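Local structure of alpha-14 giardin (Giardia lamblia, 3CHJ) at residues Glu166-Leu169 with Val170-Arg173; Cys23-Glu26 with Ser27-Leu30; Leu122-Gln125 with Leu126-Ser130; Asn266-Thr269 with Ala270-Phe273. The protein binds calcium and probably, in a calcium-dependent way, phospholipid, and may act as a calcium-regulated structural element linking the membrane to the underlying axoneme. All blocks are in the same frame, centred on the assembly; numbering follows the deposited sequence.

In the fold
The four contacts are all local, each joining residues two to six apart along a helix or round its end. Contact 4, on helix 262-272, is the buried one: its centre lies about 6 Å from that of the chain, and its polar side chains are largely satisfied within the protein. Contact 3, at the end of helix 113-127, is a surface contact with an edge-to-face tyrosine pair and water bridges. Contacts 1 and 2 are partly buried and lie on opposite sides of the chain's centre, their own centres about 55 Å apart. Contact 1 is regular helix near a calcium ion, whereas contact 2 is a turn between helices 12-24 and 31-38, held by charged and hydroxyl side chains.

Contact 1. Residues Glu166-Leu169 with Val170-Arg173; sequences EEDL and VLVR
D168 and V172 meet one helical turn apart on the covered side of helix 162-177, where V172 N gives a hydrogen bond to D168 O at 2.7 Å, with an angle of 158° at the hydrogen. It is the shortest of four successive i to i+4 bonds; the one before it, from L171 N to E167 O, measures 3.2 Å. The V172 methyl CG1 lies between backbone N and carbonyl carbon (chi1 82°), which brings it 3.6 Å from both D168 O and L169 O. The side chain of V172 also packs on W189 and I192 of helix 186-195. R173 N donates to L169 O at 3.0 Å, while the leucine side chain turns to M207, Y208 and K211 of helix 198-211. Helix 162-177 thus packs against two others, 186-195 and 198-211, in the all-helical annexin fold, and the side chain of V172 lies about 9 Å from the bound calcium ion. The carboxylate of D168 is taken by R191 and Y196, and the guanidinium of R173 by D215, E177 and Y208. L171, though exposed, brings CD1 3.9 Å from D168 OD1, a sparse touch between obliquely set side chains, and also meets T188 and R191 of helix 186-195. The solvent side belongs to E167 and V170, where V170 CG2 rests 3.6 Å from E166 O.

Contact 2. Residues Cys23-Glu26 with Ser27-Leu30; sequences CQDE and SKRL
D25 and S27 meet through one carboxylate oxygen: D25 OD1 accepts S27 OG at 2.9 Å and S27 N at 3.2 Å, both from the same face of the carboxylate plane. With CG anti to the backbone N (chi1 -179°), the D25 side chain reaches forward over the start of the short 3-10 turn, and the serine hydroxyl is turned back to it. The S27 N bond makes an Asx turn, to which the hydroxyl adds a second bond; K28 N to D25 O, at 2.8 Å, closes the backbone turn. The extended chain of K28 runs past the same aspartate, its CE 3.6 Å from D25 OD2, while NZ stays beyond salt-bridge distance.

R29 bends at chi2 (-72°) and folds back across the turn. Its guanidinium has C23 O over one face and E26 OE1 over the other, with the carboxylate and guanidinium planes 47° apart. E26 OE1 sits 3.6 Å from R29 NE in a salt bridge of charges only, the oxygen lying well out of the guanidinium plane. A water accepts weakly from NE and donates to OE1. The terminal nitrogens are bonded elsewhere: NH1 to A22 O and NH2 to H66 O, which tie this connection between helices 12-24 and 31-38 to the end of the first helix and to the loop after helix 59-64. E26 therefore offers R29 mainly electrostatic attraction, probably helping to offset its charge, while the stronger directional bonds go to backbone carbonyls, beside the weak one to water.

Contact 3. Residues Leu122-Gln125 with Leu126-Ser130; sequences LYYQ and LYNDS
Y127 turns the edge of its ring onto the face of Y123 in a T-shaped pair, centroids 4.7 Å apart and planes at 57°. Y127 CD2 stands over the centre of the Y123 ring and comes 3.4 Å from Y123 CE1. Y123 reaches the following turn because its CG is anti to the backbone N (chi1 -162°), while D129 O lies at its edge, in the ring plane. That carbonyl also receives a CA-H...O contact from Y124 CA at 3.3 Å and is buried with no hydrogen-bond partner in the model. Two waters bridge the hydroxyls to the chain that follows: one joins Y123 OH to D129 OD2, to which it donates at 2.6 Å, and another joins Y124 OH to N128 OD1. Along the backbone, Y127 N bonds to Y123 O at 3.0 Å and N128 N to Y124 O at 2.9 Å. Farther out, Y123 packs on I90 and L131, and Y127 on E88 and R91. N128, the first residue past helix 113-127, leaves helical geometry with positive phi (62°), and S130 is the N-cap of helix 131-139, its OG bonded to D133 N. This is a tight helix-to-helix turn within an annexin repeat, whose helices follow one another through short loops.

Contact 4. Residues Asn266-Thr269 with Ala270-Phe273; sequences NRIT and AMHF
F273 presents its ring edge to T269 O, which lies in the ring plane, 3.3 Å from F273 CD2. Its ring stands there because CG is held between the backbone N and the carbonyl carbon (chi1 86°). The H272 ring has M271 CB over the centre of one face, and I268 O approaches it obliquely. H272 NE2 is bonded to T110 O. T269 O takes two donors, F273 N at 2.9 Å and H272 N at 3.2 Å; the second stands well above the carbonyl plane. The earlier turn is more regular: A270 N reaches N266 O at 2.8 Å with an angle of 171° at the hydrogen, and M271 N bonds to R267 O. M271, bent at chi3 (-75°), lies alongside R267, its CE 3.4 Å from R267 O and 4.3 Å from I268 CD1. Outward, R267 forms a salt bridge to D106, and N266 bonds to Y303 and D70; T269 OG1 bonds back to L265 O in its own helix and to W311. Helix 243-254 covers I268 and T269. Helix 262-272, within the fourth-repeat range of annexin E1, runs near the centre of the all-helical fold and packs on helices 69-78, 82-94 and 101-108 from much earlier in the chain.

Contact 1. Residues Glu166-Leu169 with Val170-Arg173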
ATOM      1  N   GLU A 166     -28.309  -5.585  -4.440  1.00 19.56           N
ATOM      2  CA  GLU A 166     -29.323  -6.075  -3.503  1.00 21.03           C
ATOM      3  C   GLU A 166     -29.192  -7.580  -3.250  1.00 19.92           C
ATOM      4  O   GLU A 166     -29.298  -8.031  -2.106  1.00 20.94           O
ATOM      5  CB  GLU A 166     -30.746  -5.740  -3.978  1.00 20.65           C
ATOM      6  CG  GLU A 166     -31.048  -4.244  -4.141  1.00 25.31           C
ATOM      7  CD  GLU A 166     -31.333  -3.511  -2.825  1.00 30.71           C
ATOM      8  OE1 GLU A 166     -31.266  -4.139  -1.740  1.00 32.94           O
ATOM      9  OE2 GLU A 166     -31.630  -2.290  -2.890  1.00 33.61           O
ATOM     10  N   GLU A 167     -28.952  -8.356  -4.314  1.00 20.11           N
ATOM     11  CA  GLU A 167     -28.764  -9.798  -4.189  1.00 21.49           C
ATOM     12  C   GLU A 167     -27.529 -10.135  -3.357  1.00 20.35           C
ATOM     13  O   GLU A 167     -27.596 -10.970  -2.463  1.00 20.45           O
ATOM     14  CB  GLU A 167     -28.624 -10.438  -5.567  1.00 21.30           C
ATOM     15  CG  GLU A 167     -29.873 -10.396  -6.435  1.00 23.35           C
ATOM     16  CD  GLU A 167     -29.616 -10.982  -7.827  1.00 25.23           C
ATOM     17  OE1 GLU A 167     -28.706 -10.495  -8.539  1.00 29.33           O
ATOM     18  OE2 GLU A 167     -30.327 -11.935  -8.214  1.00 30.49           O
ATOM     19  N   ASP A 168     -26.404  -9.494  -3.677  1.00 20.09           N
ATOM     20  CA  ASP A 168     -25.159  -9.728  -2.934  1.00 19.37           C
ATOM     21  C   ASP A 168     -25.242  -9.257  -1.490  1.00 18.99           C
ATOM     22  O   ASP A 168     -24.583  -9.825  -0.614  1.00 18.92           O
ATOM     23  CB  ASP A 168     -23.982  -9.049  -3.621  1.00 18.81           C
ATOM     24  CG  ASP A 168     -23.589  -9.734  -4.900  1.00 19.30           C
ATOM     25  OD1 ASP A 168     -23.992 -10.912  -5.105  1.00 21.64           O
ATOM     26  OD2 ASP A 168     -22.873  -9.092  -5.694  1.00 18.50           O
ATOM     27  N   LEU A 169     -26.057  -8.238  -1.241  1.00 18.65           N
ATOM     28  CA  LEU A 169     -26.261  -7.731   0.120  1.00 18.15           C
ATOM     29  C   LEU A 169     -26.864  -8.808   1.016  1.00 18.24           C
ATOM     30  O   LEU A 169     -26.410  -9.033   2.146  1.00 17.27           O
ATOM     31  CB  LEU A 169     -27.174  -6.502   0.080  1.00 18.36           C
ATOM     32  CG  LEU A 169     -27.412  -5.786   1.396  1.00 19.71           C
ATOM     33  CD1 LEU A 169     -26.070  -5.370   1.997  1.00 21.46           C
ATOM     34  CD2 LEU A 169     -28.280  -4.595   1.148  1.00 21.88           C
ATOM     35  N   VAL A 170     -27.903  -9.473   0.509  1.00 17.72           N
ATOM     36  CA  VAL A 170     -28.530 -10.561   1.224  1.00 18.13           C
ATOM     37  C   VAL A 170     -27.528 -11.694   1.462  1.00 16.94           C
ATOM     38  O   VAL A 170     -27.443 -12.262   2.561  1.00 17.42           O
ATOM     39  CB  VAL A 170     -29.784 -11.048   0.460  1.00 18.66           C
ATOM     40  CG1 VAL A 170     -30.323 -12.310   1.067  1.00 20.34           C
ATOM     41  CG2 VAL A 170     -30.848  -9.935   0.474  1.00 20.14           C
ATOM     42  N   LEU A 171     -26.745 -11.998   0.430  1.00 16.36           N
ATOM     43  CA  LEU A 171     -25.744 -13.055   0.513  1.00 15.80           C
ATOM     44  C   LEU A 171     -24.616 -12.756   1.516  1.00 15.66           C
ATOM     45  O   LEU A 171     -24.225 -13.632   2.301  1.00 14.89           O
ATOM     46  CB  LEU A 171     -25.167 -13.337  -0.880  1.00 16.21           C
ATOM     47  CG  LEU A 171     -26.162 -14.028  -1.828  1.00 16.54           C
ATOM     48  CD1 LEU A 171     -25.624 -13.976  -3.244  1.00 17.89           C
ATOM     49  CD2 LEU A 171     -26.419 -15.461  -1.388  1.00 17.72           C
ATOM     50  N   VAL A 172     -24.126 -11.516   1.501  1.00 15.66           N
ATOM     51  CA  VAL A 172     -23.056 -11.171   2.437  1.00 15.53           C
ATOM     52  C   VAL A 172     -23.538 -11.080   3.894  1.00 15.57           C
ATOM     53  O   VAL A 172     -22.815 -11.463   4.816  1.00 16.38           O
ATOM     54  CB  VAL A 172     -22.218  -9.944   2.002  1.00 15.03           C
ATOM     55  CG1 VAL A 172     -22.872  -8.593   2.360  1.00 15.29           C
ATOM     56  CG2 VAL A 172     -20.812 -10.068   2.619  1.00 14.77           C
ATOM     57  N   ARG A 173     -24.770 -10.614   4.083  1.00 15.84           N
ATOM     58  CA  ARG A 173     -25.381 -10.667   5.410  1.00 15.31           C
ATOM     59  C   ARG A 173     -25.482 -12.100   5.922  1.00 15.72           C
ATOM     60  O   ARG A 173     -25.151 -12.381   7.077  1.00 15.94           O
ATOM     61  CB  ARG A 173     -26.751  -9.992   5.425  1.00 15.70           C
ATOM     62  CG  ARG A 173     -27.474 -10.125   6.753  1.00 16.07           C
ATOM     63  CD  ARG A 173     -26.786  -9.308   7.850  1.00 19.26           C
ATOM     64  NE  ARG A 173     -27.667  -9.122   9.013  1.00 17.98           N
ATOM     65  CZ  ARG A 173     -27.462  -8.229   9.980  1.00 20.26           C
ATOM     66  NH1 ARG A 173     -26.396  -7.442   9.961  1.00 18.86           N
ATOM     67  NH2 ARG A 173     -28.326  -8.126  10.983  1.00 20.31           N
TER

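Contact 2. Residues Cys23-Glu26 with Ser27-Leu30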
ATOM      1  N   CYS A  23      23.690  13.761   2.407  1.00 21.01           N
ATOM      2  CA  CYS A  23      24.302  12.570   2.990  1.00 21.84           C
ATOM      3  C   CYS A  23      25.622  12.859   3.703  1.00 22.81           C
ATOM      4  O   CYS A  23      26.115  12.026   4.478  1.00 22.93           O
ATOM      5  CB  CYS A  23      24.549  11.550   1.894  1.00 22.13           C
ATOM      6  SG  CYS A  23      23.016  10.858   1.207  1.00 22.66           S
ATOM      7  N   GLN A  24      26.174  14.034   3.428  1.00 23.46           N
ATOM      8  CA  GLN A  24      27.471  14.470   3.976  1.00 25.31           C
ATOM      9  C   GLN A  24      27.308  15.353   5.217  1.00 25.93           C
ATOM     10  O   GLN A  24      28.277  15.611   5.961  1.00 26.18           O
ATOM     11  CB  GLN A  24      28.259  15.218   2.897  1.00 25.06           C
ATOM     12  CG  GLN A  24      28.834  14.311   1.795  1.00 25.99           C
ATOM     13  CD  GLN A  24      29.514  15.081   0.667  1.00 26.41           C
ATOM     14  OE1 GLN A  24      29.330  16.291   0.512  1.00 29.29           O
ATOM     15  NE2 GLN A  24      30.284  14.368  -0.146  1.00 29.36           N
ATOM     16  N   ASP A  25      26.086  15.827   5.430  1.00 26.28           N
ATOM     17  CA  ASP A  25      25.751  16.653   6.589  1.00 27.34           C
ATOM     18  C   ASP A  25      24.458  16.144   7.223  1.00 27.26           C
ATOM     19  O   ASP A  25      23.364  16.328   6.664  1.00 26.88           O
ATOM     20  CB  ASP A  25      25.633  18.130   6.174  1.00 27.57           C
ATOM     21  CG  ASP A  25      25.317  19.060   7.342  1.00 29.79           C
ATOM     22  OD1 ASP A  25      25.161  18.585   8.487  1.00 31.87           O
ATOM     23  OD2 ASP A  25      25.210  20.284   7.105  1.00 32.48           O
ATOM     24  N   GLU A  26      24.603  15.511   8.385  1.00 27.54           N
ATOM     25  CA  GLU A  26      23.498  14.883   9.125  1.00 28.37           C
ATOM     26  C   GLU A  26      22.282  15.802   9.313  1.00 27.79           C
ATOM     27  O   GLU A  26      21.137  15.345   9.275  1.00 27.65           O
ATOM     28  CB  GLU A  26      24.018  14.357  10.469  1.00 29.15           C
ATOM     29  CG  GLU A  26      22.994  13.710  11.376  1.00 33.02           C
ATOM     30  CD  GLU A  26      22.811  12.232  11.097  1.00 38.73           C
ATOM     31  OE1 GLU A  26      22.185  11.881  10.061  1.00 39.26           O
ATOM     32  OE2 GLU A  26      23.285  11.416  11.928  1.00 40.77           O
ATOM     33  N   SER A  27      22.526  17.099   9.490  1.00 26.69           N
ATOM     34  CA  SER A  27      21.448  18.065   9.700  1.00 25.63           C
ATOM     35  C   SER A  27      20.616  18.317   8.440  1.00 24.37           C
ATOM     36  O   SER A  27      19.536  18.922   8.516  1.00 24.45           O
ATOM     37  CB  SER A  27      22.026  19.383  10.215  1.00 26.29           C
ATOM     38  OG  SER A  27      22.781  20.022   9.205  1.00 28.31           O
ATOM     39  N   LYS A  28      21.114  17.842   7.293  1.00 22.37           N
ATOM     40  CA  LYS A  28      20.438  18.020   6.001  1.00 21.18           C
ATOM     41  C   LYS A  28      19.824  16.731   5.442  1.00 19.75           C
ATOM     42  O   LYS A  28      19.353  16.718   4.298  1.00 18.94           O
ATOM     43  CB  LYS A  28      21.391  18.608   4.966  1.00 21.50           C
ATOM     44  CG  LYS A  28      21.917  19.993   5.318  1.00 24.25           C
ATOM     45  CD  LYS A  28      22.828  20.502   4.211  1.00 28.49           C
ATOM     46  CE  LYS A  28      23.281  21.927   4.490  1.00 31.14           C
ATOM     47  NZ  LYS A  28      24.269  22.375   3.476  1.00 34.03           N
ATOM     48  N   ARG A  29      19.816  15.672   6.245  1.00 18.57           N
ATOM     49  CA  ARG A  29      19.341  14.369   5.764  1.00 18.37           C
ATOM     50  C   ARG A  29      17.926  14.437   5.197  1.00 17.43           C
ATOM     51  O   ARG A  29      17.610  13.734   4.220  1.00 16.55           O
ATOM     52  CB  ARG A  29      19.378  13.318   6.868  1.00 18.34           C
ATOM     53  CG  ARG A  29      20.771  12.786   7.192  1.00 20.34           C
ATOM     54  CD  ARG A  29      21.309  11.867   6.085  1.00 21.20           C
ATOM     55  NE  ARG A  29      22.463  11.100   6.567  1.00 23.13           N
ATOM     56  CZ  ARG A  29      23.683  11.605   6.751  1.00 23.14           C
ATOM     57  NH1 ARG A  29      23.933  12.877   6.468  1.00 22.70           N
ATOM     58  NH2 ARG A  29      24.657  10.821   7.203  1.00 24.36           N
ATOM     59  N   LEU A  30      17.066  15.268   5.791  1.00 17.13           N
ATOM     60  CA  LEU A  30      15.671  15.320   5.327  1.00 17.10           C
ATOM     61  C   LEU A  30      15.504  15.986   3.961  1.00 16.80           C
ATOM     62  O   LEU A  30      14.418  15.934   3.361  1.00 17.23           O
ATOM     63  CB  LEU A  30      14.742  15.932   6.377  1.00 16.93           C
ATOM     64  CG  LEU A  30      14.544  15.091   7.638  1.00 18.09           C
ATOM     65  CD1 LEU A  30      13.800  15.915   8.690  1.00 19.22           C
ATOM     66  CD2 LEU A  30      13.822  13.734   7.389  1.00 18.24           C
TER
HETATM   67  O   HOH W   1      21.250   9.238   8.558  1.00 29.15           O

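Contact 3. Residues Leu122-Gln125 with Leu126-Ser130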
ATOM      1  N   LEU A 122       4.217  -5.134 -16.954  1.00 14.39           N
ATOM      2  CA  LEU A 122       5.546  -4.706 -16.519  1.00 14.66           C
ATOM      3  C   LEU A 122       6.279  -5.817 -15.782  1.00 14.67           C
ATOM      4  O   LEU A 122       7.483  -6.011 -15.974  1.00 14.30           O
ATOM      5  CB  LEU A 122       5.483  -3.435 -15.668  1.00 15.27           C
ATOM      6  CG  LEU A 122       6.858  -2.887 -15.277  1.00 16.78           C
ATOM      7  CD1 LEU A 122       7.754  -2.562 -16.515  1.00 19.49           C
ATOM      8  CD2 LEU A 122       6.701  -1.663 -14.392  1.00 15.96           C
ATOM      9  N   TYR A 123       5.553  -6.551 -14.934  1.00 12.91           N
ATOM     10  CA  TYR A 123       6.159  -7.678 -14.216  1.00 13.02           C
ATOM     11  C   TYR A 123       6.767  -8.708 -15.172  1.00 12.99           C
ATOM     12  O   TYR A 123       7.886  -9.187 -14.976  1.00 13.25           O
ATOM     13  CB  TYR A 123       5.133  -8.378 -13.293  1.00 12.71           C
ATOM     14  CG  TYR A 123       5.808  -9.228 -12.235  1.00 11.67           C
ATOM     15  CD1 TYR A 123       6.178  -8.655 -11.003  1.00 12.31           C
ATOM     16  CD2 TYR A 123       6.098 -10.575 -12.459  1.00 12.43           C
ATOM     17  CE1 TYR A 123       6.832  -9.398 -10.045  1.00 11.47           C
ATOM     18  CE2 TYR A 123       6.741 -11.340 -11.491  1.00 11.81           C
ATOM     19  CZ  TYR A 123       7.120 -10.739 -10.293  1.00 12.92           C
ATOM     20  OH  TYR A 123       7.778 -11.447  -9.325  1.00 13.78           O
ATOM     21  N   TYR A 124       5.999  -9.059 -16.200  1.00 12.93           N
ATOM     22  CA  TYR A 124       6.478  -9.991 -17.196  1.00 14.01           C
ATOM     23  C   TYR A 124       7.705  -9.429 -17.924  1.00 14.72           C
ATOM     24  O   TYR A 124       8.658 -10.168 -18.168  1.00 15.03           O
ATOM     25  CB  TYR A 124       5.364 -10.337 -18.195  1.00 14.27           C
ATOM     26  CG  TYR A 124       5.866 -11.322 -19.210  1.00 15.26           C
ATOM     27  CD1 TYR A 124       6.303 -10.887 -20.465  1.00 16.86           C
ATOM     28  CD2 TYR A 124       5.949 -12.674 -18.902  1.00 17.44           C
ATOM     29  CE1 TYR A 124       6.790 -11.800 -21.417  1.00 17.74           C
ATOM     30  CE2 TYR A 124       6.442 -13.595 -19.830  1.00 18.92           C
ATOM     31  CZ  TYR A 124       6.859 -13.147 -21.080  1.00 16.36           C
ATOM     32  OH  TYR A 124       7.345 -14.082 -21.977  1.00 19.84           O
ATOM     33  N   GLN A 125       7.674  -8.144 -18.267  1.00 15.17           N
ATOM     34  CA  GLN A 125       8.843  -7.516 -18.934  1.00 16.37           C
ATOM     35  C   GLN A 125      10.105  -7.527 -18.097  1.00 16.42           C
ATOM     36  O   GLN A 125      11.194  -7.694 -18.623  1.00 16.67           O
ATOM     37  CB  GLN A 125       8.529  -6.108 -19.420  1.00 17.06           C
ATOM     38  CG  GLN A 125       7.444  -6.064 -20.496  1.00 19.46           C
ATOM     39  CD  GLN A 125       7.716  -6.977 -21.709  1.00 23.27           C
ATOM     40  OE1 GLN A 125       6.778  -7.528 -22.312  1.00 25.77           O
ATOM     41  NE2 GLN A 125       8.987  -7.122 -22.080  1.00 25.24           N
ATOM     42  N   LEU A 126       9.956  -7.356 -16.787  1.00 15.87           N
ATOM     43  CA  LEU A 126      11.106  -7.289 -15.892  1.00 15.49           C
ATOM     44  C   LEU A 126      11.667  -8.647 -15.527  1.00 15.74           C
ATOM     45  O   LEU A 126      12.880  -8.801 -15.373  1.00 17.50           O
ATOM     46  CB  LEU A 126      10.728  -6.551 -14.602  1.00 14.79           C
ATOM     47  CG  LEU A 126      10.410  -5.053 -14.699  1.00 14.22           C
ATOM     48  CD1 LEU A 126       9.868  -4.567 -13.389  1.00 17.00           C
ATOM     49  CD2 LEU A 126      11.680  -4.269 -15.072  1.00 15.49           C
ATOM     50  N   TYR A 127      10.783  -9.632 -15.377  1.00 15.26           N
ATOM     51  CA  TYR A 127      11.141 -10.882 -14.717  1.00 16.04           C
ATOM     52  C   TYR A 127      10.912 -12.153 -15.532  1.00 16.27           C
ATOM     53  O   TYR A 127      11.327 -13.238 -15.096  1.00 16.91           O
ATOM     54  CB  TYR A 127      10.403 -11.006 -13.375  1.00 15.73           C
ATOM     55  CG  TYR A 127      10.697  -9.843 -12.460  1.00 14.62           C
ATOM     56  CD1 TYR A 127      12.020  -9.547 -12.081  1.00 16.16           C
ATOM     57  CD2 TYR A 127       9.674  -9.049 -11.966  1.00 13.99           C
ATOM     58  CE1 TYR A 127      12.304  -8.457 -11.246  1.00 15.91           C
ATOM     59  CE2 TYR A 127       9.941  -7.962 -11.144  1.00 15.91           C
ATOM     60  CZ  TYR A 127      11.251  -7.677 -10.783  1.00 15.13           C
ATOM     61  OH  TYR A 127      11.519  -6.607  -9.953  1.00 18.03           O
ATOM     62  N   ASN A 128      10.244 -12.019 -16.684  1.00 16.74           N
ATOM     63  CA  ASN A 128       9.922 -13.162 -17.557  1.00 18.71           C
ATOM     64  C   ASN A 128       9.008 -14.173 -16.862  1.00 18.68           C
ATOM     65  O   ASN A 128       8.988 -15.365 -17.193  1.00 19.47           O
ATOM     66  CB  ASN A 128      11.223 -13.847 -18.032  1.00 19.60           C
ATOM     67  CG  ASN A 128      10.983 -14.928 -19.062  1.00 23.35           C
ATOM     68  OD1 ASN A 128      10.211 -14.744 -19.993  1.00 25.49           O
ATOM     69  ND2 ASN A 128      11.671 -16.064 -18.911  1.00 26.31           N
ATOM     70  N   ASP A 129       8.245 -13.676 -15.889  1.00 17.59           N
ATOM     71  CA  ASP A 129       7.314 -14.489 -15.117  1.00 17.43           C
ATOM     72  C   ASP A 129       5.959 -13.833 -15.146  1.00 15.44           C
ATOM     73  O   ASP A 129       5.862 -12.611 -15.262  1.00 15.10           O
ATOM     74  CB  ASP A 129       7.730 -14.526 -13.642  1.00 17.88           C
ATOM     75  CG  ASP A 129       8.983 -15.329 -13.400  1.00 22.87           C
ATOM     76  OD1 ASP A 129       9.280 -16.278 -14.169  1.00 28.23           O
ATOM     77  OD2 ASP A 129       9.674 -15.005 -12.413  1.00 25.74           O
ATOM     78  N   SER A 130       4.920 -14.648 -14.995  1.00 14.73           N
ATOM     79  CA  SER A 130       3.566 -14.127 -14.826  1.00 13.69           C
ATOM     80  C   SER A 130       3.371 -13.693 -13.377  1.00 12.96           C
ATOM     81  O   SER A 130       3.656 -14.452 -12.468  1.00 12.72           O
ATOM     82  CB  SER A 130       2.557 -15.221 -15.155  1.00 14.05           C
ATOM     83  OG  SER A 130       1.291 -14.993 -14.530  1.00 13.84           O
TER
HETATM   84  O   HOH W   2       9.214 -13.579 -10.260  1.00 18.18           O
HETATM   85  O   HOH W   3       8.274 -16.289 -20.893  1.00 27.69           O

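Contact 4. Residues Asn266-Thr269 with Ala270-Phe273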
ATOM      1  N   ASN A 266       7.814   1.354   5.261  1.00 11.99           N
ATOM      2  CA  ASN A 266       8.411   1.908   4.039  1.00 11.85           C
ATOM      3  C   ASN A 266       7.498   1.708   2.838  1.00 11.64           C
ATOM      4  O   ASN A 266       7.237   2.657   2.087  1.00 12.31           O
ATOM      5  CB  ASN A 266       9.784   1.280   3.757  1.00 11.23           C
ATOM      6  CG  ASN A 266      10.849   1.782   4.695  1.00 12.66           C
ATOM      7  OD1 ASN A 266      10.615   2.723   5.471  1.00 13.87           O
ATOM      8  ND2 ASN A 266      12.043   1.197   4.601  1.00 13.25           N
ATOM      9  N   ARG A 267       7.031   0.476   2.634  1.00 11.51           N
ATOM     10  CA  ARG A 267       6.252   0.224   1.420  1.00 10.75           C
ATOM     11  C   ARG A 267       4.900   0.943   1.461  1.00 11.09           C
ATOM     12  O   ARG A 267       4.442   1.474   0.439  1.00 10.74           O
ATOM     13  CB  ARG A 267       6.097  -1.279   1.136  1.00 10.74           C
ATOM     14  CG  ARG A 267       5.276  -2.016   2.156  1.00 11.62           C
ATOM     15  CD  ARG A 267       5.059  -3.436   1.673  1.00 13.05           C
ATOM     16  NE  ARG A 267       4.462  -4.265   2.714  1.00 12.89           N
ATOM     17  CZ  ARG A 267       5.134  -5.131   3.459  1.00 13.85           C
ATOM     18  NH1 ARG A 267       6.451  -5.304   3.291  1.00 14.69           N
ATOM     19  NH2 ARG A 267       4.477  -5.828   4.383  1.00 16.17           N
ATOM     20  N   ILE A 268       4.247   0.979   2.631  1.00 10.59           N
ATOM     21  CA  ILE A 268       2.965   1.663   2.713  1.00 10.56           C
ATOM     22  C   ILE A 268       3.170   3.159   2.456  1.00 10.23           C
ATOM     23  O   ILE A 268       2.429   3.761   1.691  1.00 10.87           O
ATOM     24  CB  ILE A 268       2.271   1.454   4.089  1.00 11.31           C
ATOM     25  CG1 ILE A 268       2.037  -0.047   4.370  1.00 12.76           C
ATOM     26  CG2 ILE A 268       1.020   2.313   4.193  1.00 10.61           C
ATOM     27  CD1 ILE A 268       0.950  -0.675   3.544  1.00 18.09           C
ATOM     28  N   THR A 269       4.223   3.731   3.044  1.00  9.38           N
ATOM     29  CA  THR A 269       4.513   5.146   2.868  1.00  9.71           C
ATOM     30  C   THR A 269       4.881   5.438   1.396  1.00  9.97           C
ATOM     31  O   THR A 269       4.290   6.317   0.767  1.00 10.53           O
ATOM     32  CB  THR A 269       5.617   5.595   3.852  1.00 10.17           C
ATOM     33  OG1 THR A 269       5.169   5.311   5.188  1.00 10.89           O
ATOM     34  CG2 THR A 269       5.924   7.090   3.670  1.00 11.88           C
ATOM     35  N   ALA A 270       5.827   4.700   0.826  1.00 10.44           N
ATOM     36  CA  ALA A 270       6.239   4.943  -0.568  1.00 10.62           C
ATOM     37  C   ALA A 270       5.094   4.741  -1.576  1.00 10.98           C
ATOM     38  O   ALA A 270       4.961   5.532  -2.523  1.00 10.80           O
ATOM     39  CB  ALA A 270       7.432   4.044  -0.912  1.00 10.60           C
ATOM     40  N   MET A 271       4.254   3.729  -1.337  1.00 11.13           N
ATOM     41  CA  MET A 271       3.132   3.462  -2.261  1.00 12.09           C
ATOM     42  C   MET A 271       2.077   4.546  -2.213  1.00 11.82           C
ATOM     43  O   MET A 271       1.420   4.816  -3.231  1.00 12.07           O
ATOM     44  CB  MET A 271       2.471   2.104  -1.997  1.00 11.52           C
ATOM     45  CG  MET A 271       3.341   0.935  -2.369  1.00 13.56           C
ATOM     46  SD  MET A 271       2.417  -0.611  -2.311  1.00 14.71           S
ATOM     47  CE  MET A 271       2.288  -0.908  -0.561  1.00 16.38           C
ATOM     48  N   HIS A 272       1.883   5.165  -1.044  1.00 10.37           N
ATOM     49  CA  HIS A 272       0.635   5.896  -0.812  1.00 11.45           C
ATOM     50  C   HIS A 272       0.748   7.332  -0.365  1.00 11.13           C
ATOM     51  O   HIS A 272      -0.250   8.029  -0.328  1.00 10.96           O
ATOM     52  CB  HIS A 272      -0.241   5.103   0.161  1.00 11.13           C
ATOM     53  CG  HIS A 272      -0.677   3.792  -0.397  1.00 12.78           C
ATOM     54  ND1 HIS A 272      -0.462   2.588   0.242  1.00 16.96           N
ATOM     55  CD2 HIS A 272      -1.269   3.496  -1.575  1.00 12.95           C
ATOM     56  CE1 HIS A 272      -0.941   1.610  -0.510  1.00 12.88           C
ATOM     57  NE2 HIS A 272      -1.426   2.131  -1.616  1.00 17.47           N
ATOM     58  N   PHE A 273       1.952   7.798  -0.023  1.00 11.14           N
ATOM     59  CA  PHE A 273       2.045   9.146   0.555  1.00 11.84           C
ATOM     60  C   PHE A 273       1.568  10.252  -0.392  1.00 12.88           C
ATOM     61  O   PHE A 273       1.000  11.250   0.049  1.00 14.32           O
ATOM     62  CB  PHE A 273       3.457   9.430   1.093  1.00 11.54           C
ATOM     63  CG  PHE A 273       4.415   9.953   0.059  1.00 12.45           C
ATOM     64  CD1 PHE A 273       4.612  11.323  -0.095  1.00 13.33           C
ATOM     65  CD2 PHE A 273       5.155   9.078  -0.734  1.00 12.02           C
ATOM     66  CE1 PHE A 273       5.510  11.822  -1.038  1.00 13.56           C
ATOM     67  CE2 PHE A 273       6.060   9.579  -1.691  1.00 12.77           C
ATOM     68  CZ  PHE A 273       6.234  10.967  -1.821  1.00 12.76           C
TER